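Local coordinates for type C neurotoxin (Clostridium botulinum, PDB 3PME), which probably serves as the receptor-binding domain that attaches the toxin to nerve-cell membranes, with gangliosides and phosphatidylethanolamine as likely lipid partners, at residues Val71-Lys76 / Trp100-Arg105; Asn243-Tyr248 / Ser265-Lys270; Asn365-Ala370 / Thr394-Thr399. All coordinates share one frame; numbering follows the deposited sequence.

Overall arrangement
The chain folds into two lobes. Interaction 1 lies in the N-terminal, lectin-like one, and interactions 2 and 3 in the C-terminal trefoil lobe, on the opposite side of the chain's centre. Interaction 1 stands with its centre about 30 Å from that of interaction 2 and about 36 Å from that of interaction 3, and touches neither. Interactions 2 and 3, about 21 Å apart between centres, do meet: Asn243 OD1 lies 2.7 Å from Thr399 OG1, a probable hydrogen bond, and the Tyr244 ring packs on Ala370. Interaction 1 is fully buried, whereas the other two lie nearer the surface, where interaction 2 holds a sulfate and interaction 3 a glycerol, both probably from the crystallisation liquor.

Interaction 1 of 3, residues Val71-Lys76 / Trp100-Arg105; sequences VSFWIK and WKLCIR
Phe73 and Leu102 reach for each other from opposite directions with quite different torsions. Phe73 CG sits between its backbone N and carbonyl carbon (chi1 56°), while Leu102 holds CG opposite its N (chi1 -179°). The leucine's chi2 of 73°, measured to CD1, turns that branch aside and leaves CD2 roughly anti to CA, extending the chain toward the ring. The CD2 methyl lands 3.5 Å from Phe73 CZ, the far end of the ring, and 3.9 Å from Phe73 CE2, approaching obliquely. Ile75 adds a looser touch two residues on, its CD1 lying 4.5 Å from the same Leu102 CD2, so one methyl serves both neighbours. The backbones stay well apart, 11.0 Å between Ile75 CA and Ile104 CA, and the contacts that span the gap are all between apolar side chains. This is face-to-face packing of two beta sheets, as in the jelly-roll sandwich of the lectin-like lobe. Strand 68-77 runs between strands 141-148 and 193-201, with backbone hydrogen bonds from Phe73 to Val143 and from Trp74 to Arg196. Strand 100-105 belongs to the other sheet, beside strand 108-114, whose Trp111 meets both Val71 and Trp100.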
# COMPACT_ATOMS: atom_id res chain seq x y z
N VAL A 71 3.29 13.78 -14.92
CA VAL A 71 2.62 14.02 -13.67
C VAL A 71 2.78 12.74 -12.85
O VAL A 71 2.51 11.66 -13.37
CB VAL A 71 1.13 14.32 -13.89
CG1 VAL A 71 0.44 14.49 -12.56
CG2 VAL A 71 0.95 15.56 -14.80
N SER A 72 3.23 12.84 -11.61
CA SER A 72 3.33 11.65 -10.77
C SER A 72 2.74 11.89 -9.39
O SER A 72 2.77 13.00 -8.88
CB SER A 72 4.78 11.18 -10.66
OG SER A 72 5.55 12.07 -9.86
N PHE A 73 2.18 10.84 -8.80
CA PHE A 73 1.61 10.92 -7.45
C PHE A 73 1.20 9.53 -7.06
O PHE A 73 1.07 8.66 -7.92
CB PHE A 73 0.37 11.83 -7.42
CG PHE A 73 -0.71 11.42 -8.40
CD1 PHE A 73 -0.69 11.89 -9.70
CD2 PHE A 73 -1.75 10.59 -8.01
CE1 PHE A 73 -1.67 11.53 -10.61
CE2 PHE A 73 -2.75 10.22 -8.91
CZ PHE A 73 -2.70 10.69 -10.23
N TRP A 74 0.98 9.30 -5.76
CA TRP A 74 0.37 8.06 -5.31
C TRP A 74 -1.06 8.36 -4.93
O TRP A 74 -1.38 9.46 -4.49
CB TRP A 74 1.10 7.50 -4.07
CG TRP A 74 2.54 7.24 -4.28
CD1 TRP A 74 3.51 8.16 -4.54
CD2 TRP A 74 3.20 5.97 -4.24
NE1 TRP A 74 4.73 7.55 -4.66
CE2 TRP A 74 4.56 6.20 -4.49
CE3 TRP A 74 2.76 4.66 -4.02
CZ2 TRP A 74 5.50 5.16 -4.53
CZ3 TRP A 74 3.69 3.63 -4.05
CH2 TRP A 74 5.04 3.88 -4.30
N ILE A 75 -1.93 7.37 -5.06
CA ILE A 75 -3.33 7.54 -4.69
C ILE A 75 -3.83 6.28 -3.97
O ILE A 75 -3.34 5.17 -4.20
CB ILE A 75 -4.19 7.89 -5.94
CG1 ILE A 75 -5.59 8.38 -5.54
CG2 ILE A 75 -4.21 6.71 -6.93
CD1 ILE A 75 -6.31 9.10 -6.69
N LYS A 76 -4.81 6.48 -3.09
CA LYS A 76 -5.41 5.42 -2.28
C LYS A 76 -6.89 5.77 -2.19
O LYS A 76 -7.25 6.83 -1.68
CB LYS A 76 -4.77 5.41 -0.89
CG LYS A 76 -5.40 4.42 0.08
CD LYS A 76 -4.58 4.39 1.37
CE LYS A 76 -5.20 3.45 2.42
NZ LYS A 76 -6.42 4.07 3.01
N TRP A 100 -6.68 19.66 -18.54
CA TRP A 100 -6.63 18.25 -18.15
C TRP A 100 -7.36 18.04 -16.84
O TRP A 100 -7.57 18.99 -16.08
CB TRP A 100 -5.18 17.78 -18.02
CG TRP A 100 -4.35 18.57 -17.03
CD1 TRP A 100 -3.63 19.71 -17.29
CD2 TRP A 100 -4.16 18.29 -15.64
NE1 TRP A 100 -3.01 20.15 -16.14
CE2 TRP A 100 -3.31 19.28 -15.12
CE3 TRP A 100 -4.61 17.27 -14.79
CZ2 TRP A 100 -2.91 19.30 -13.78
CZ3 TRP A 100 -4.21 17.29 -13.46
CH2 TRP A 100 -3.37 18.30 -12.97
N LYS A 101 -7.76 16.79 -16.58
CA LYS A 101 -8.32 16.45 -15.27
C LYS A 101 -8.11 14.97 -14.97
O LYS A 101 -7.84 14.17 -15.86
CB LYS A 101 -9.81 16.81 -15.19
CG LYS A 101 -10.70 16.06 -16.17
CD LYS A 101 -12.18 16.38 -15.94
CE LYS A 101 -13.04 15.78 -17.04
NZ LYS A 101 -14.47 16.16 -16.90
N LEU A 102 -8.19 14.64 -13.69
CA LEU A 102 -8.18 13.25 -13.24
C LEU A 102 -9.52 12.96 -12.59
O LEU A 102 -9.98 13.72 -11.73
CB LEU A 102 -7.08 13.03 -12.21
CG LEU A 102 -6.96 11.59 -11.67
CD1 LEU A 102 -6.37 10.67 -12.72
CD2 LEU A 102 -6.12 11.58 -10.40
N CYS A 103 -10.13 11.85 -13.00
CA CYS A 103 -11.40 11.41 -12.42
C CYS A 103 -11.31 9.99 -11.90
O CYS A 103 -10.42 9.23 -12.27
CB CYS A 103 -12.52 11.45 -13.46
SG CYS A 103 -12.71 13.02 -14.29
N ILE A 104 -12.27 9.64 -11.05
CA ILE A 104 -12.52 8.26 -10.65
C ILE A 104 -13.90 7.92 -11.16
O ILE A 104 -14.84 8.70 -11.01
CB ILE A 104 -12.52 8.13 -9.11
CG1 ILE A 104 -11.12 8.41 -8.56
CG2 ILE A 104 -13.01 6.75 -8.67
CD1 ILE A 104 -10.13 7.40 -8.95
N ARG A 105 -14.04 6.77 -11.80
CA ARG A 105 -15.34 6.37 -12.29
C ARG A 105 -15.48 4.87 -12.28
O ARG A 105 -14.70 4.16 -12.92
CB ARG A 105 -15.58 6.91 -13.70
CG ARG A 105 -16.89 6.42 -14.30
CD ARG A 105 -17.15 7.05 -15.67
NE ARG A 105 -15.98 7.01 -16.54
CZ ARG A 105 -15.55 5.92 -17.17
NH1 ARG A 105 -16.18 4.77 -17.01
NH2 ARG A 105 -14.47 5.99 -17.94

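Interaction 2 of 3, residues Asn243-Tyr248 / Ser265-Lys270. With SO4 (sulfate ion), chain C.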
# COMPACT_ATOMS: atom_id res chain seq x y z
N ASN A 243 -1.15 -16.66 0.62
CA ASN A 243 -1.96 -17.70 0.00
C ASN A 243 -3.34 -17.91 0.64
O ASN A 243 -4.21 -18.53 0.04
CB ASN A 243 -1.21 -19.04 -0.02
CG ASN A 243 -0.01 -19.03 -0.97
OD1 ASN A 243 0.12 -18.15 -1.82
ND2 ASN A 243 0.85 -20.04 -0.84
N TYR A 244 -3.51 -17.41 1.87
CA TYR A 244 -4.71 -17.71 2.64
C TYR A 244 -5.35 -16.47 3.29
O TYR A 244 -5.41 -16.37 4.51
CB TYR A 244 -4.37 -18.79 3.69
CG TYR A 244 -3.67 -19.98 3.08
CD1 TYR A 244 -4.31 -20.78 2.13
CD2 TYR A 244 -2.35 -20.30 3.41
CE1 TYR A 244 -3.67 -21.86 1.54
CE2 TYR A 244 -1.70 -21.38 2.83
CZ TYR A 244 -2.37 -22.15 1.90
OH TYR A 244 -1.74 -23.22 1.32
N ILE A 245 -5.86 -15.55 2.47
CA ILE A 245 -6.39 -14.28 2.95
C ILE A 245 -7.70 -14.43 3.73
O ILE A 245 -8.11 -13.52 4.46
CB ILE A 245 -6.62 -13.28 1.77
CG1 ILE A 245 -6.90 -11.87 2.29
CG2 ILE A 245 -7.75 -13.77 0.89
CD1 ILE A 245 -6.88 -10.80 1.22
N ASP A 246 -8.33 -15.59 3.60
CA ASP A 246 -9.60 -15.85 4.27
C ASP A 246 -9.44 -16.68 5.54
O ASP A 246 -10.43 -17.20 6.06
CB ASP A 246 -10.57 -16.57 3.33
CG ASP A 246 -10.03 -17.89 2.81
OD1 ASP A 246 -8.80 -18.11 2.88
OD2 ASP A 246 -10.83 -18.70 2.30
N ARG A 247 -8.21 -16.82 6.02
CA ARG A 247 -7.97 -17.58 7.24
C ARG A 247 -7.40 -16.69 8.32
O ARG A 247 -6.71 -15.72 8.02
CB ARG A 247 -7.03 -18.76 6.99
CG ARG A 247 -7.59 -19.74 5.98
CD ARG A 247 -6.84 -21.05 5.89
NE ARG A 247 -7.66 -21.95 5.08
CZ ARG A 247 -8.43 -22.91 5.55
NH1 ARG A 247 -8.46 -23.22 6.85
NH2 ARG A 247 -9.16 -23.63 4.71
N TYR A 248 -7.70 -17.04 9.57
CA TYR A 248 -7.17 -16.34 10.73
C TYR A 248 -6.32 -17.30 11.55
O TYR A 248 -6.43 -18.52 11.39
CB TYR A 248 -8.29 -15.74 11.59
CG TYR A 248 -9.21 -16.73 12.28
CD1 TYR A 248 -10.36 -17.21 11.66
CD2 TYR A 248 -8.95 -17.13 13.58
CE1 TYR A 248 -11.22 -18.08 12.30
CE2 TYR A 248 -9.80 -18.01 14.24
CZ TYR A 248 -10.93 -18.48 13.60
OH TYR A 248 -11.79 -19.35 14.24
N SER A 265 -16.11 -13.43 2.94
CA SER A 265 -15.96 -12.17 2.20
C SER A 265 -15.31 -11.05 3.00
O SER A 265 -15.15 -9.93 2.50
CB SER A 265 -17.33 -11.70 1.69
OG SER A 265 -18.11 -11.13 2.73
N LYS A 266 -14.94 -11.33 4.25
CA LYS A 266 -14.44 -10.28 5.13
C LYS A 266 -12.93 -10.32 5.32
O LYS A 266 -12.33 -11.39 5.46
CB LYS A 266 -15.13 -10.36 6.50
CG LYS A 266 -16.58 -9.91 6.48
CD LYS A 266 -17.29 -10.33 7.75
CE LYS A 266 -16.69 -9.72 9.00
NZ LYS A 266 -17.51 -10.08 10.20
N LEU A 267 -12.31 -9.14 5.34
CA LEU A 267 -10.89 -9.02 5.64
C LEU A 267 -10.61 -8.95 7.14
O LEU A 267 -9.55 -9.38 7.59
CB LEU A 267 -10.31 -7.77 4.99
CG LEU A 267 -10.30 -7.73 3.48
CD1 LEU A 267 -9.71 -6.41 3.04
CD2 LEU A 267 -9.48 -8.90 2.97
N TYR A 268 -11.51 -8.36 7.90
CA TYR A 268 -11.27 -8.21 9.32
C TYR A 268 -11.90 -9.41 10.00
O TYR A 268 -13.13 -9.50 10.10
CB TYR A 268 -11.87 -6.90 9.86
CG TYR A 268 -11.41 -5.65 9.13
CD1 TYR A 268 -10.10 -5.53 8.66
CD2 TYR A 268 -12.28 -4.58 8.95
CE1 TYR A 268 -9.69 -4.38 8.01
CE2 TYR A 268 -11.87 -3.43 8.30
CZ TYR A 268 -10.58 -3.34 7.83
OH TYR A 268 -10.19 -2.17 7.19
N THR A 269 -11.05 -10.32 10.46
CA THR A 269 -11.48 -11.64 10.89
C THR A 269 -11.44 -11.77 12.43
O THR A 269 -12.25 -11.16 13.12
CB THR A 269 -10.66 -12.75 10.20
OG1 THR A 269 -9.27 -12.55 10.47
CG2 THR A 269 -10.88 -12.71 8.67
N LYS A 270 -10.49 -12.55 12.95
CA LYS A 270 -10.38 -12.79 14.39
C LYS A 270 -8.92 -12.84 14.83
O LYS A 270 -8.01 -13.08 14.02
CB LYS A 270 -11.03 -14.13 14.76
CG LYS A 270 -12.50 -14.23 14.47
CD LYS A 270 -13.03 -15.59 14.90
CE LYS A 270 -12.46 -15.97 16.24
NZ LYS A 270 -13.34 -16.93 16.96
S SO4 C . -10.66 -19.46 17.97
O1 SO4 C . -10.98 -20.05 16.67
O2 SO4 C . -9.78 -18.31 17.82
O3 SO4 C . -11.91 -19.02 18.60
O4 SO4 C . -10.01 -20.46 18.82
O HOH W 1 -7.97 -11.46 6.49
O HOH W 2 -10.49 -12.37 3.48
O HOH W 3 -7.46 -13.16 8.54
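Tyr248 and Lys270 lie side by side and point the same way, the aliphatic part of the lysine running over one face of the ring. Lys270 CB stands 4.0 Å from the ring centroid and 18° off its normal, a CH-pi contact. From there the extended chi2 carries CD along over the phenol end, 3.8 Å from Tyr248 CZ. The bend at chi3 (43°) then turns CE, and with it NZ, toward the sulfate. The tyrosine's own chi1 of 66° places CG between its backbone N and carbonyl carbon, which lays the ring alongside Lys270. Its CA-CB bond points at the second segment, with Tyr248 CB 3.5 Å from Thr269 OG1. Both polar ends then meet the sulfate: Tyr248 OH donates to its O1 at 2.7 Å, with O1 in the plane of the ring, and Lys270 NZ donates to its O3 at 3.0 Å. Asn271 and Tyr299 bind the same ion.

At the other end Ile245 carries CG1 opposite its backbone N, and its CD1 meets Leu267 CD2 at 3.7 Å; Tyr226 and Trp412 also border this apolar patch. Between the two ends, water bridges the two segments. One molecule donates to both Ile245 O and Leu267 O, and another joins Arg247 O to the side-chain hydroxyl of Thr269, 2.7 Å from its OG1.

A type I turn from Tyr244 to Arg247, closed by Arg247 N bonding to Tyr244 O, leads into strand 247-252, which pairs antiparallel with strand 255-260. The contact thus sets the loop that follows this hairpin against the hairpin's own entrance, in the beta-trefoil lobe of clostridial neurotoxins, with a sulfate, probably from the crystallisation liquor, held at its edge.

Interaction 3 of 3, residues Asn365-Ala370 / Thr394-Thr399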
# COMPACT_ATOMS: atom_id res chain seq x y z
N ASN A 365 18.75 -21.15 11.25
CA ASN A 365 18.11 -20.14 10.43
C ASN A 365 16.83 -20.69 9.84
O ASN A 365 16.85 -21.68 9.11
CB ASN A 365 19.04 -19.65 9.32
CG ASN A 365 20.17 -18.79 9.84
OD1 ASN A 365 21.34 -19.02 9.52
ND2 ASN A 365 19.83 -17.80 10.64
N THR A 366 15.71 -20.04 10.15
CA THR A 366 14.44 -20.46 9.57
C THR A 366 13.71 -19.29 8.93
O THR A 366 14.02 -18.11 9.18
CB THR A 366 13.50 -21.08 10.61
OG1 THR A 366 13.24 -20.13 11.64
CG2 THR A 366 14.11 -22.35 11.22
N MET A 367 12.72 -19.63 8.12
CA MET A 367 11.85 -18.64 7.50
C MET A 367 10.43 -19.10 7.73
O MET A 367 10.14 -20.30 7.65
CB MET A 367 12.10 -18.54 5.99
CG MET A 367 11.24 -17.48 5.32
SD MET A 367 11.55 -17.22 3.57
CE MET A 367 11.11 -18.81 2.94
N LEU A 368 9.52 -18.18 8.02
CA LEU A 368 8.13 -18.57 8.19
C LEU A 368 7.43 -18.78 6.85
O LEU A 368 7.58 -17.97 5.92
CB LEU A 368 7.36 -17.54 9.01
CG LEU A 368 7.89 -17.23 10.40
CD1 LEU A 368 6.87 -16.39 11.17
CD2 LEU A 368 8.19 -18.51 11.14
N LEU A 369 6.68 -19.86 6.75
CA LEU A 369 5.79 -20.03 5.61
C LEU A 369 4.49 -20.69 6.04
O LEU A 369 4.34 -21.09 7.20
CB LEU A 369 6.48 -20.79 4.47
CG LEU A 369 7.06 -22.17 4.75
CD1 LEU A 369 5.98 -23.23 4.83
CD2 LEU A 369 8.06 -22.54 3.67
N ALA A 370 3.52 -20.77 5.13
CA ALA A 370 2.27 -21.46 5.44
C ALA A 370 1.99 -22.52 4.38
O ALA A 370 2.18 -22.28 3.19
CB ALA A 370 1.12 -20.47 5.52
N THR A 394 15.27 -22.24 -1.59
CA THR A 394 14.43 -22.46 -2.76
C THR A 394 13.01 -21.95 -2.59
O THR A 394 12.20 -22.00 -3.52
CB THR A 394 14.36 -23.95 -3.14
OG1 THR A 394 13.88 -24.70 -2.01
CG2 THR A 394 15.73 -24.45 -3.54
N LYS A 395 12.70 -21.44 -1.40
CA LYS A 395 11.36 -20.95 -1.10
C LYS A 395 11.28 -19.42 -1.05
O LYS A 395 10.21 -18.86 -0.80
CB LYS A 395 10.85 -21.51 0.23
CG LYS A 395 10.44 -22.98 0.17
CD LYS A 395 9.18 -23.16 -0.65
CE LYS A 395 8.65 -24.59 -0.56
NZ LYS A 395 7.48 -24.79 -1.46
N LEU A 396 12.41 -18.76 -1.31
CA LEU A 396 12.49 -17.31 -1.21
C LEU A 396 11.62 -16.55 -2.21
O LEU A 396 11.33 -15.37 -2.00
CB LEU A 396 13.95 -16.84 -1.29
CG LEU A 396 14.77 -17.05 -0.02
CD1 LEU A 396 16.24 -16.73 -0.26
CD2 LEU A 396 14.22 -16.19 1.11
N LEU A 397 11.23 -17.21 -3.29
CA LEU A 397 10.33 -16.60 -4.26
C LEU A 397 8.93 -17.21 -4.19
O LEU A 397 8.07 -16.87 -5.01
CB LEU A 397 10.89 -16.74 -5.68
CG LEU A 397 12.22 -16.04 -5.94
CD1 LEU A 397 12.81 -16.52 -7.26
CD2 LEU A 397 12.02 -14.54 -5.96
N SER A 398 8.70 -18.10 -3.23
CA SER A 398 7.41 -18.76 -3.07
C SER A 398 6.43 -17.85 -2.36
O SER A 398 6.77 -17.29 -1.33
CB SER A 398 7.57 -20.04 -2.24
OG SER A 398 6.31 -20.60 -1.93
N THR A 399 5.21 -17.73 -2.88
CA THR A 399 4.22 -16.88 -2.22
C THR A 399 3.84 -17.45 -0.85
O THR A 399 3.35 -16.72 0.00
CB THR A 399 2.95 -16.64 -3.06
OG1 THR A 399 2.34 -17.89 -3.40
CG2 THR A 399 3.30 -15.87 -4.33
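Lys395 O, which Met367 CE approaches to 3.8 Å, is gripped from within its own loop: Ser398 N donates to it at 3.0 Å, closing a type I turn from Lys395 to Ser398, and Ser401 OG adds a weak bond. The turn presents the aliphatic base of Lys395 to the strand, while Leu396, whose CB starts off away from it, brings CD2 back to the sulfur of Met367.

Met367 does most of the touching. Its chain leaves the strand fully extended through chi1 and chi2, then turns about the CG-SD bond (chi3 63°), swinging the methyl round onto Lys395. Met367 CE rests 3.8 Å from Lys395 CB, the two side chains crossing at about a right angle. The sulfur takes the other neighbour, Met367 SD lying 3.8 Å from Leu396 CD2. Leu369 reaches the lysine from farther along the strand, its CD2 4.3 Å from Lys395 CG. Beyond CG the lysine bends at chi2 (-69°) and leads its amino group away from the strand to a glycerol, which Ser398 OG also binds. One residue therefore gives its aliphatic base to the packing and its charge to the surface.

Strand 366-373 is flanked by strands 356-360 and 383-389, with backbone hydrogen bonds joining Leu368 to Ile358, and Met367 and Leu369 to Val389 and Val387. The 394-399 loop, which connects strand 383-389 to strand 403-406, folds back over this sheet, and the side chain of Gln357 on the neighbouring strand bonds Leu396 O.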